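Local structure of endo-1,3-beta-glucanase (3DGT) at residues P129-Y134 and G235-L240; N136-G141 and C169-G174; K154-M159 and G246-A251; S173-S178 and A220-A225. The protein hydrolyses internal linkages of 1,3-beta-glucans as a family 16 glycoside hydrolase, of which this is the catalytic domain. One frame throughout, in Å; residues are numbered along the deposited sequence.

All four contacts lie in the family 16 catalytic domain, a beta sandwich of the concanavalin-like clan. Along the chain, interactions 2 and 4 lie within the loop interaction 1 closes, while interaction 3 crosses it. Interactions 1 and 2, with centres about 14 Å apart, touch through the loop between strands 119-127 and 142-144. Interactions 2 and 4, centres about 9 Å apart, share Ser173 and Gly174, and interactions 3 and 4, centres about 16 Å apart, meet where strands 155-160 and 175-179 pair. The second segments of interactions 1 and 3 lie on strand 236-244 and helix 247-250 in turn, centres about 20 Å apart. They illustrate how loops and one short helix join strands and each other.

Interaction 1: residues P129-Y134 and G235-L240; sequences PFRGNY and GFFVIL
Phe237 is the residue through which the strand segment 235-240 receives both Phe130 and Arg131 of the loop 129-134. Ahead of it, Gly235 hydrogen-bonds through its backbone to Ala128, and Phe236 points away from the loop, its ring meeting that of Trp197. The Phe237 ring stands with CG between the backbone N and the carbonyl carbon (chi1 50°), which carries it out to the loop. Its face receives the guanidinium of Arg131 in a cation-pi contact: Arg131 CZ lies 4.3 Å from the centroid of the Phe237 ring, 19° off the ring normal. The two planes are tilted by 33°, and Arg131 NH2 comes within 3.5 Å of Phe237 CD2. Nearer the backbone, Arg131 CB rests 3.9 Å from Phe237 CE1. Phe130 arrives differently, its CD1 meeting the ring's edge 4.1 Å from Phe237 CZ. A serine in place of Phe237 would probably leave the guanidinium without its aromatic platform and open a gap beside Phe130. The guanidinium has other holds, since Arg131 NH2 also makes a salt bridge to Glu86 and a hydrogen bond to Thr87 O. Beyond the ring, Val238 points away from the loop, while Ile239 packs on Trp124 and Glu86. Strand 236-244 runs antiparallel between strands 80-87 and 119-127, and the loop leaving strand 119-127 folds back so that Arg131 reaches across Phe237 to strand 80-87.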
loop_
_atom_site.group_PDB
_atom_site.type_symbol
_atom_site.label_atom_id
_atom_site.label_comp_id
_atom_site.label_asym_id
_atom_site.label_seq_id
_atom_site.Cartn_x
_atom_site.Cartn_y
_atom_site.Cartn_z
ATOM N N PRO A 129 2.879 13.067 9.671
ATOM C CA PRO A 129 4.081 13.920 9.740
ATOM C C PRO A 129 5.163 13.646 8.702
ATOM O O PRO A 129 6.067 14.473 8.552
ATOM C CB PRO A 129 4.606 13.683 11.165
ATOM C CG PRO A 129 3.357 13.282 11.940
ATOM C CD PRO A 129 2.626 12.396 10.961
ATOM N N PHE A 130 5.089 12.520 7.990
ATOM C CA PHE A 130 6.046 12.253 6.913
ATOM C C PHE A 130 5.875 13.239 5.757
ATOM O O PHE A 130 6.860 13.644 5.119
ATOM C CB PHE A 130 5.885 10.811 6.412
ATOM C CG PHE A 130 6.911 10.390 5.385
ATOM C CD1 PHE A 130 6.688 10.580 4.025
ATOM C CD2 PHE A 130 8.086 9.768 5.784
ATOM C CE1 PHE A 130 7.632 10.175 3.079
ATOM C CE2 PHE A 130 9.036 9.355 4.838
ATOM C CZ PHE A 130 8.800 9.553 3.486
ATOM N N ARG A 131 4.636 13.622 5.472
ATOM C CA ARG A 131 4.383 14.483 4.319
ATOM C C ARG A 131 5.013 15.853 4.519
ATOM O O ARG A 131 4.798 16.502 5.544
ATOM C CB ARG A 131 2.884 14.620 4.057
ATOM C CG ARG A 131 2.550 15.520 2.866
ATOM C CD ARG A 131 1.113 15.346 2.414
ATOM N NE ARG A 131 0.888 14.058 1.770
ATOM C CZ ARG A 131 -0.298 13.631 1.340
ATOM N NH1 ARG A 131 -1.383 14.378 1.491
ATOM N NH2 ARG A 131 -0.387 12.447 0.767
ATOM N N GLY A 132 5.800 16.281 3.537
ATOM C CA GLY A 132 6.509 17.554 3.646
ATOM C C GLY A 132 7.717 17.505 4.557
ATOM O O GLY A 132 8.276 18.537 4.912
ATOM N N ASN A 133 8.115 16.297 4.943
ATOM C CA ASN A 133 9.255 16.090 5.833
ATOM C C ASN A 133 10.167 15.045 5.190
ATOM O O ASN A 133 11.306 15.339 4.808
ATOM C CB ASN A 133 8.733 15.641 7.204
ATOM C CG ASN A 133 9.840 15.373 8.216
ATOM O OD1 ASN A 133 10.786 14.627 7.951
ATOM N ND2 ASN A 133 9.698 15.960 9.404
ATOM N N TYR A 134 9.655 13.824 5.033
ATOM C CA TYR A 134 10.335 12.769 4.275
ATOM C C TYR A 134 11.546 12.156 4.980
ATOM O O TYR A 134 12.237 11.322 4.395
ATOM C CB TYR A 134 10.742 13.257 2.867
ATOM C CG TYR A 134 9.655 14.014 2.147
ATOM C CD1 TYR A 134 8.389 13.457 1.968
ATOM C CD2 TYR A 134 9.886 15.291 1.639
ATOM C CE1 TYR A 134 7.391 14.152 1.313
ATOM C CE2 TYR A 134 8.892 15.989 0.975
ATOM C CZ TYR A 134 7.645 15.411 0.812
ATOM O OH TYR A 134 6.641 16.100 0.169
ATOM N N GLY A 235 -2.862 11.175 12.204
ATOM C CA GLY A 235 -3.448 10.621 10.993
ATOM C C GLY A 235 -2.428 9.886 10.142
ATOM O O GLY A 235 -1.210 9.921 10.403
ATOM N N PHE A 236 -2.952 9.200 9.132
ATOM C CA PHE A 236 -2.159 8.580 8.076
ATOM C C PHE A 236 -2.740 8.988 6.729
ATOM O O PHE A 236 -3.934 9.285 6.626
ATOM C CB PHE A 236 -2.223 7.051 8.162
ATOM C CG PHE A 236 -1.373 6.444 9.242
ATOM C CD1 PHE A 236 -1.751 6.514 10.580
ATOM C CD2 PHE A 236 -0.213 5.748 8.920
ATOM C CE1 PHE A 236 -0.968 5.927 11.580
ATOM C CE2 PHE A 236 0.570 5.158 9.911
ATOM C CZ PHE A 236 0.193 5.245 11.240
ATOM N N PHE A 237 -1.890 9.005 5.706
ATOM C CA PHE A 237 -2.364 9.004 4.327
ATOM C C PHE A 237 -2.176 7.615 3.713
ATOM O O PHE A 237 -1.431 6.788 4.249
ATOM C CB PHE A 237 -1.719 10.122 3.481
ATOM C CG PHE A 237 -0.212 10.189 3.567
ATOM C CD1 PHE A 237 0.415 10.893 4.593
ATOM C CD2 PHE A 237 0.587 9.586 2.598
ATOM C CE1 PHE A 237 1.816 10.969 4.657
ATOM C CE2 PHE A 237 1.988 9.659 2.666
ATOM C CZ PHE A 237 2.597 10.353 3.697
ATOM N N VAL A 238 -2.897 7.363 2.622
ATOM C CA VAL A 238 -2.909 6.069 1.936
ATOM C C VAL A 238 -2.160 6.206 0.618
ATOM O O VAL A 238 -2.270 7.232 -0.058
ATOM C CB VAL A 238 -4.368 5.596 1.679
ATOM C CG1 VAL A 238 -4.403 4.350 0.783
ATOM C CG2 VAL A 238 -5.091 5.347 3.004
ATOM N N ILE A 239 -1.399 5.172 0.265
ATOM C CA ILE A 239 -0.608 5.153 -0.971
ATOM C C ILE A 239 -0.922 3.889 -1.777
ATOM O O ILE A 239 -1.064 2.803 -1.206
ATOM C CB ILE A 239 0.926 5.218 -0.679
ATOM C CG1 ILE A 239 1.289 6.399 0.233
ATOM C CG2 ILE A 239 1.733 5.283 -1.975
ATOM C CD1 ILE A 239 1.372 6.033 1.715
ATOM N N LEU A 240 -1.052 4.041 -3.098
ATOM C CA LEU A 240 -1.125 2.916 -4.046
ATOM C C LEU A 240 0.003 3.082 -5.059
ATOM O O LEU A 240 0.193 4.166 -5.600
ATOM C CB LEU A 240 -2.459 2.925 -4.795
ATOM C CG LEU A 240 -3.709 2.574 -3.987
ATOM C CD1 LEU A 240 -4.937 3.011 -4.764
ATOM C CD2 LEU A 240 -3.772 1.092 -3.702
#

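Interaction 2: residues N136-G141 and C169-G174; sequences NWPGVG and CNETSG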
loop_
_atom_site.group_PDB
_atom_site.type_symbol
_atom_site.label_atom_id
_atom_site.label_comp_id
_atom_site.label_asym_id
_atom_site.label_seq_id
_atom_site.Cartn_x
_atom_site.Cartn_y
_atom_site.Cartn_z
ATOM N N ASN A 136 11.602 11.086 8.494
ATOM C CA ASN A 136 11.228 10.539 9.803
ATOM C C ASN A 136 10.733 9.090 9.759
ATOM O O ASN A 136 9.951 8.668 10.610
ATOM C CB ASN A 136 10.226 11.463 10.521
ATOM C CG ASN A 136 9.061 11.891 9.627
ATOM O OD1 ASN A 136 8.893 11.396 8.522
ATOM N ND2 ASN A 136 8.252 12.828 10.119
ATOM N N TRP A 137 11.218 8.326 8.780
ATOM C CA TRP A 137 10.972 6.884 8.699
ATOM C C TRP A 137 12.042 6.123 9.491
ATOM O O TRP A 137 13.219 6.459 9.391
ATOM C CB TRP A 137 11.009 6.429 7.233
ATOM C CG TRP A 137 10.499 5.026 7.014
ATOM C CD1 TRP A 137 9.224 4.664 6.666
ATOM C CD2 TRP A 137 11.241 3.799 7.145
ATOM N NE1 TRP A 137 9.128 3.297 6.572
ATOM C CE2 TRP A 137 10.347 2.741 6.862
ATOM C CE3 TRP A 137 12.572 3.493 7.471
ATOM C CZ2 TRP A 137 10.745 1.397 6.888
ATOM C CZ3 TRP A 137 12.961 2.162 7.501
ATOM C CH2 TRP A 137 12.047 1.132 7.216
ATOM N N PRO A 138 11.656 5.059 10.231
ATOM C CA PRO A 138 10.326 4.470 10.396
ATOM C C PRO A 138 9.556 4.987 11.599
ATOM O O PRO A 138 8.446 4.528 11.844
ATOM C CB PRO A 138 10.660 2.993 10.609
ATOM C CG PRO A 138 11.917 3.053 11.445
ATOM C CD PRO A 138 12.676 4.264 10.955
ATOM N N GLY A 139 10.125 5.935 12.341
ATOM C CA GLY A 139 9.527 6.359 13.609
ATOM C C GLY A 139 8.110 6.883 13.456
ATOM O O GLY A 139 7.286 6.747 14.356
ATOM N N VAL A 140 7.827 7.488 12.304
ATOM C CA VAL A 140 6.524 8.107 12.036
ATOM C C VAL A 140 5.403 7.079 11.829
ATOM O O VAL A 140 4.213 7.421 11.902
ATOM C CB VAL A 140 6.635 9.054 10.806
ATOM C CG1 VAL A 140 6.782 8.257 9.507
ATOM C CG2 VAL A 140 5.453 10.004 10.728
ATOM N N GLY A 141 5.788 5.831 11.562
ATOM C CA GLY A 141 4.833 4.733 11.376
ATOM C C GLY A 141 4.456 4.480 9.930
ATOM O O GLY A 141 4.121 5.415 9.185
ATOM N N CYS A 169 10.728 -2.883 16.252
ATOM C CA CYS A 169 10.010 -3.312 15.070
ATOM C C CYS A 169 10.880 -4.095 14.081
ATOM O O CYS A 169 10.462 -4.351 12.953
ATOM C CB CYS A 169 9.287 -2.114 14.450
ATOM S SG CYS A 169 8.312 -1.220 15.742
ATOM N N ASN A 170 12.077 -4.496 14.521
ATOM C CA ASN A 170 12.946 -5.385 13.742
ATOM C C ASN A 170 13.160 -4.850 12.325
ATOM O O ASN A 170 12.962 -5.560 11.339
ATOM C CB ASN A 170 12.347 -6.804 13.707
ATOM C CG ASN A 170 13.274 -7.838 13.060
ATOM O OD1 ASN A 170 14.493 -7.683 13.056
ATOM N ND2 ASN A 170 12.687 -8.899 12.520
ATOM N N GLU A 171 13.549 -3.585 12.223
ATOM C CA GLU A 171 13.700 -2.957 10.912
ATOM C C GLU A 171 14.967 -3.455 10.222
ATOM O O GLU A 171 15.979 -3.681 10.882
ATOM C CB GLU A 171 13.674 -1.434 11.055
ATOM C CG GLU A 171 12.361 -0.896 11.640
ATOM C CD GLU A 171 11.150 -1.181 10.764
ATOM O OE1 GLU A 171 11.348 -1.487 9.569
ATOM O OE2 GLU A 171 10.002 -1.089 11.264
ATOM N N THR A 172 14.945 -3.624 8.900
ATOM C CA THR A 172 13.885 -3.153 8.002
ATOM C C THR A 172 12.799 -4.172 7.679
ATOM O O THR A 172 11.947 -3.912 6.826
ATOM C CB THR A 172 14.474 -2.695 6.659
ATOM O OG1 THR A 172 15.199 -3.781 6.065
ATOM C CG2 THR A 172 15.398 -1.483 6.844
ATOM N N SER A 173 12.829 -5.322 8.341
ATOM C CA SER A 173 11.786 -6.316 8.141
ATOM C C SER A 173 10.430 -5.816 8.629
ATOM O O SER A 173 9.415 -6.068 7.987
ATOM C CB SER A 173 12.149 -7.629 8.822
ATOM O OG SER A 173 13.344 -8.151 8.276
ATOM N N GLY A 174 10.414 -5.088 9.744
ATOM C CA GLY A 174 9.153 -4.660 10.346
ATOM C C GLY A 174 8.476 -5.827 11.040
ATOM O O GLY A 174 9.003 -6.944 11.058
#
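The indole of Trp137 meets Thr172 at its edge, where Trp137 CH2 lies 4.3 Å from Thr172 CG2, close to the ring plane. Glu171 OE1 comes obliquely to the same carbon, 3.6 Å from Trp137 CH2, and the carboxylate plane is turned 73° against the indole. One indole face is taken by the next residue in the chain, Pro138, whose CB sits 3.5 Å above the plane and over the centre of the Trp137 ring. A cis peptide precedes this proline and folds it under the tryptophan; a second cis peptide joins Glu171 to Thr172. Pro138 opens a type I turn ending at Gly141, which here meets the loop before strand 175-179, where Asn170 and Glu171 form a G1 beta bulge. Pro138 CG lies 4.0 Å from Glu171 CG, and the two side chains run alongside one another with opposed directions. While CG rests against the proline, the bend at chi2 (-63°) turns the carboxylate so that OE1 lies by the indole. Trp137 NE1 is engaged by Glu142. A leucine in place of Glu171 would probably leave Cys161 N without its acceptor and the turn around the disulfide less firmly held. No hydrogen bond spans the two loops, so they meet through van der Waals contact, and OE2 of the buried carboxylate is satisfied by the backbone amide of Cys161.

Interaction 3: residues K154-M159 and G246-A251; sequences KTWATM and GGFPGA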
loop_
_atom_site.group_PDB
_atom_site.type_symbol
_atom_site.label_atom_id
_atom_site.label_comp_id
_atom_site.label_asym_id
_atom_site.label_seq_id
_atom_site.Cartn_x
_atom_site.Cartn_y
_atom_site.Cartn_z
ATOM N N LYS A 154 1.159 -14.601 -2.872
ATOM C CA LYS A 154 1.083 -14.249 -1.460
ATOM C C LYS A 154 1.069 -12.759 -1.254
ATOM O O LYS A 154 1.539 -11.985 -2.109
ATOM C CB LYS A 154 2.181 -14.918 -0.623
ATOM C CG LYS A 154 3.563 -15.028 -1.276
ATOM C CD LYS A 154 4.540 -15.675 -0.289
ATOM C CE LYS A 154 5.878 -16.006 -0.920
ATOM N NZ LYS A 154 6.724 -16.804 0.040
ATOM N N THR A 155 0.466 -12.371 -0.136
ATOM C CA THR A 155 0.435 -10.993 0.300
ATOM C C THR A 155 1.237 -10.856 1.588
ATOM O O THR A 155 1.210 -11.744 2.453
ATOM C CB THR A 155 -1.013 -10.480 0.480
ATOM O OG1 THR A 155 -0.966 -9.167 1.045
ATOM C CG2 THR A 155 -1.843 -11.414 1.368
ATOM N N TRP A 156 1.990 -9.768 1.681
ATOM C CA TRP A 156 2.704 -9.392 2.898
ATOM C C TRP A 156 2.016 -8.194 3.539
ATOM O O TRP A 156 1.642 -7.241 2.846
ATOM C CB TRP A 156 4.144 -8.986 2.568
ATOM C CG TRP A 156 5.150 -10.079 2.257
ATOM C CD1 TRP A 156 6.110 -10.558 3.092
ATOM C CD2 TRP A 156 5.336 -10.765 1.000
ATOM N NE1 TRP A 156 6.880 -11.509 2.450
ATOM C CE2 TRP A 156 6.422 -11.656 1.166
ATOM C CE3 TRP A 156 4.692 -10.708 -0.248
ATOM C CZ2 TRP A 156 6.879 -12.484 0.137
ATOM C CZ3 TRP A 156 5.158 -11.535 -1.285
ATOM C CH2 TRP A 156 6.233 -12.415 -1.076
ATOM N N ALA A 157 1.865 -8.241 4.862
ATOM C CA ALA A 157 1.346 -7.107 5.635
ATOM C C ALA A 157 2.294 -6.857 6.787
ATOM O O ALA A 157 2.746 -7.799 7.434
ATOM C CB ALA A 157 -0.037 -7.392 6.160
ATOM N N THR A 158 2.594 -5.589 7.038
ATOM C CA THR A 158 3.697 -5.228 7.923
ATOM C C THR A 158 3.462 -3.887 8.606
ATOM O O THR A 158 2.967 -2.945 7.979
ATOM C CB THR A 158 5.016 -5.105 7.118
ATOM O OG1 THR A 158 5.182 -6.248 6.264
ATOM C CG2 THR A 158 6.201 -5.014 8.049
ATOM N N MET A 159 3.854 -3.791 9.879
ATOM C CA MET A 159 4.020 -2.484 10.510
ATOM C C MET A 159 5.490 -2.138 10.672
ATOM O O MET A 159 6.272 -2.943 11.173
ATOM C CB MET A 159 3.322 -2.402 11.870
ATOM C CG MET A 159 3.536 -1.060 12.555
ATOM S SD MET A 159 2.481 -0.918 14.000
ATOM C CE MET A 159 2.884 0.744 14.545
ATOM N N GLY A 246 14.229 -2.865 -6.859
ATOM C CA GLY A 246 14.503 -2.452 -5.487
ATOM C C GLY A 246 14.693 -3.616 -4.535
ATOM O O GLY A 246 14.781 -4.776 -4.942
ATOM N N GLY A 247 14.725 -3.291 -3.254
ATOM C CA GLY A 247 15.180 -4.232 -2.240
ATOM C C GLY A 247 14.288 -5.440 -2.007
ATOM O O GLY A 247 14.792 -6.551 -1.807
ATOM N N PHE A 248 12.975 -5.237 -2.027
ATOM C CA PHE A 248 12.043 -6.351 -1.762
ATOM C C PHE A 248 12.145 -7.395 -2.891
ATOM O O PHE A 248 12.431 -8.567 -2.619
ATOM C CB PHE A 248 10.616 -5.819 -1.566
ATOM C CG PHE A 248 9.687 -6.723 -0.771
ATOM C CD1 PHE A 248 9.828 -8.108 -0.770
ATOM C CD2 PHE A 248 8.632 -6.153 -0.049
ATOM C CE1 PHE A 248 8.943 -8.917 -0.056
ATOM C CE2 PHE A 248 7.736 -6.954 0.680
ATOM C CZ PHE A 248 7.902 -8.338 0.674
ATOM N N PRO A 249 11.956 -6.989 -4.163
ATOM C CA PRO A 249 12.212 -8.000 -5.199
ATOM C C PRO A 249 13.637 -8.552 -5.158
ATOM O O PRO A 249 13.852 -9.714 -5.488
ATOM C CB PRO A 249 11.960 -7.246 -6.514
ATOM C CG PRO A 249 11.095 -6.092 -6.133
ATOM C CD PRO A 249 11.489 -5.712 -4.738
ATOM N N GLY A 250 14.591 -7.733 -4.727
ATOM C CA GLY A 250 15.982 -8.180 -4.621
ATOM C C GLY A 250 16.185 -9.351 -3.677
ATOM O O GLY A 250 17.124 -10.133 -3.848
ATOM N N ALA A 251 15.310 -9.469 -2.678
ATOM C CA ALA A 251 15.391 -10.548 -1.699
ATOM C C ALA A 251 14.717 -11.826 -2.204
ATOM O O ALA A 251 14.833 -12.886 -1.572
ATOM C CB ALA A 251 14.795 -10.110 -0.375
#
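A T-shaped aromatic pair, Phe248 against Trp156, ties the short helix 247-250 to strand 155-160. The phenyl ring presents its edge to the indole: Phe248 CZ stands 3.4 Å above the Trp156 plane, offset toward the rim. Centroids of the Phe248 ring and the five-membered ring of Trp156 are 4.8 Å apart, with the planes at 80°. The tip carbon comes down over the five-membered ring, Phe248 CZ lying 3.5 Å from Trp156 CD2, and the flanking Phe248 CE1 is 3.9 Å from Trp156 CE2. With Phe248 CG anti to its own nitrogen (chi1 -157°), the ring projects out from the helix and over the indole. Gly246 stands at the N-cap, just ahead of the helix, and Gly250 N bonds to Gly246 O at 3.0 Å. Further aromatic rings extend the cluster: Trp120 meets Phe248 edge-to-face, and Phe252 does the same with Trp156. Thr155 and Ala157, on the other side of the strand, face Val210 and Phe208 inside the sandwich. Trp156 is on the face of the strand opposite to Thr155 and Ala157, and its backbone pairs with that of Glu147 in strand 146-147. A T-shaped pair that links helix 247-250 to strand 155-160 in this way is consistent with a place on the concave, cleft-bearing face of the family 16 jelly roll.

Interaction 4: residues S173-S178 and A220-A225; sequences SGIGNS and ANQMDA. Unlike the reference sequence in segment 173-178: Ser178 (reference Leu). Unlike the reference sequence in segment 220-225: Gln222 (reference His).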
loop_
_atom_site.group_PDB
_atom_site.type_symbol
_atom_site.label_atom_id
_atom_site.label_comp_id
_atom_site.label_asym_id
_atom_site.label_seq_id
_atom_site.Cartn_x
_atom_site.Cartn_y
_atom_site.Cartn_z
ATOM N N SER A 173 12.829 -5.322 8.341
ATOM C CA SER A 173 11.786 -6.316 8.141
ATOM C C SER A 173 10.430 -5.816 8.629
ATOM O O SER A 173 9.415 -6.068 7.987
ATOM C CB SER A 173 12.149 -7.629 8.822
ATOM O OG SER A 173 13.344 -8.151 8.276
ATOM N N GLY A 174 10.414 -5.088 9.744
ATOM C CA GLY A 174 9.153 -4.660 10.346
ATOM C C GLY A 174 8.476 -5.827 11.040
ATOM O O GLY A 174 9.003 -6.944 11.058
ATOM N N ILE A 175 7.307 -5.567 11.620
ATOM C CA ILE A 175 6.507 -6.605 12.260
ATOM C C ILE A 175 5.475 -7.038 11.226
ATOM O O ILE A 175 4.470 -6.354 11.013
ATOM C CB ILE A 175 5.828 -6.094 13.552
ATOM C CG1 ILE A 175 6.875 -5.515 14.516
ATOM C CG2 ILE A 175 5.021 -7.220 14.230
ATOM C CD1 ILE A 175 6.289 -4.803 15.740
ATOM N N GLY A 176 5.746 -8.163 10.566
ATOM C CA GLY A 176 4.942 -8.576 9.423
ATOM C C GLY A 176 4.869 -10.061 9.153
ATOM O O GLY A 176 5.541 -10.876 9.795
ATOM N N ASN A 177 4.027 -10.404 8.184
ATOM C CA ASN A 177 3.769 -11.791 7.830
ATOM C C ASN A 177 3.359 -11.844 6.367
ATOM O O ASN A 177 3.021 -10.819 5.775
ATOM C CB ASN A 177 2.639 -12.333 8.714
ATOM C CG ASN A 177 2.508 -13.855 8.688
ATOM O OD1 ASN A 177 1.456 -14.388 9.070
ATOM N ND2 ASN A 177 3.546 -14.555 8.264
ATOM N N SER A 178 3.388 -13.033 5.784
ATOM C CA SER A 178 2.865 -13.251 4.451
ATOM C C SER A 178 1.942 -14.459 4.495
ATOM O O SER A 178 2.066 -15.322 5.374
ATOM C CB SER A 178 3.999 -13.483 3.453
ATOM O OG SER A 178 4.805 -14.576 3.871
ATOM N N ALA A 220 0.298 -2.836 20.866
ATOM C CA ALA A 220 1.065 -1.701 21.380
ATOM C C ALA A 220 2.173 -2.117 22.326
ATOM O O ALA A 220 3.200 -1.443 22.399
ATOM C CB ALA A 220 0.148 -0.714 22.063
ATOM N N ASN A 221 1.975 -3.217 23.048
ATOM C CA ASN A 221 2.942 -3.634 24.048
ATOM C C ASN A 221 4.180 -4.300 23.437
ATOM O O ASN A 221 5.099 -4.696 24.174
ATOM C CB ASN A 221 2.280 -4.540 25.089
ATOM C CG ASN A 221 1.689 -5.784 24.479
ATOM O OD1 ASN A 221 0.929 -5.718 23.510
ATOM N ND2 ASN A 221 2.030 -6.929 25.040
ATOM N N GLN A 222 4.219 -4.407 22.102
ATOM C CA GLN A 222 5.407 -4.916 21.400
ATOM C C GLN A 222 6.524 -3.885 21.342
ATOM O O GLN A 222 7.625 -4.181 20.887
ATOM C CB GLN A 222 5.076 -5.390 19.981
ATOM C CG GLN A 222 4.274 -6.674 19.945
ATOM C CD GLN A 222 4.091 -7.194 18.536
ATOM O OE1 GLN A 222 4.980 -7.815 17.957
ATOM N NE2 GLN A 222 2.931 -6.948 17.981
ATOM N N MET A 223 6.236 -2.664 21.782
ATOM C CA MET A 223 7.229 -1.591 21.786
ATOM C C MET A 223 6.938 -0.675 22.972
ATOM O O MET A 223 5.896 -0.818 23.619
ATOM C CB MET A 223 7.188 -0.824 20.451
ATOM C CG MET A 223 5.832 -0.197 20.136
ATOM S SD MET A 223 5.538 0.092 18.380
ATOM C CE MET A 223 5.025 -1.539 17.862
ATOM N N ASP A 224 7.844 0.254 23.276
ATOM C CA ASP A 224 7.579 1.183 24.372
ATOM C C ASP A 224 6.517 2.227 23.997
ATOM O O ASP A 224 6.168 2.370 22.815
ATOM C CB ASP A 224 8.871 1.786 24.971
ATOM C CG ASP A 224 9.623 2.708 24.022
ATOM O OD1 ASP A 224 9.031 3.259 23.077
ATOM O OD2 ASP A 224 10.837 2.916 24.268
ATOM N N ALA A 225 5.995 2.930 25.002
ATOM C CA ALA A 225 4.932 3.910 24.804
ATOM C C ALA A 225 5.302 4.987 23.788
ATOM O O ALA A 225 4.504 5.303 22.911
ATOM C CB ALA A 225 4.523 4.546 26.142
#
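An apolar contact joins Ile175 and Met223: Ile175 CD1 lies 4.1 Å from Met223 CE, bringing the start of strand 175-179 against the loop that follows strand 213-219. The methionine chain turns at its last bond (chi3 81°), which swings CE toward the isoleucine. Ile175, by contrast, is stretched out beyond CG1 (chi2 172°), so its delta methyl reaches farthest from the strand. The terminal methyl of Met223 also touches the disulfide at Cys169, a residue that packs on Ile175 as well. A mixed contact makes up the larger part of the junction, as the extended chain of Gln222 lays its amide end against both the CG2 and CD1 methyls of Ile175, without a hydrogen bond between the segments.

Backbone bonds fix each segment in its own surroundings. Ile175 pairs with Met159 and Asn177 with Ala157, which holds strand 175-179 antiparallel to strand 155-160. On the other side, a 3-10 turn at Ala220 to Gln222 is followed by a weak bond from Met223 N to Ala220 O. Asp224 then serves as N-cap of helix 225-232: its side chain caps a backbone N at the start of the helix, and OD1 bonds Thr227 OG1. Ile175 packs in addition on Gln216 and Val218 of strand 213-219, so the contact bridges the two layers of a beta sandwich near their edges, close to a disulfide-braced loop, as fits the jelly-roll fold of family 16.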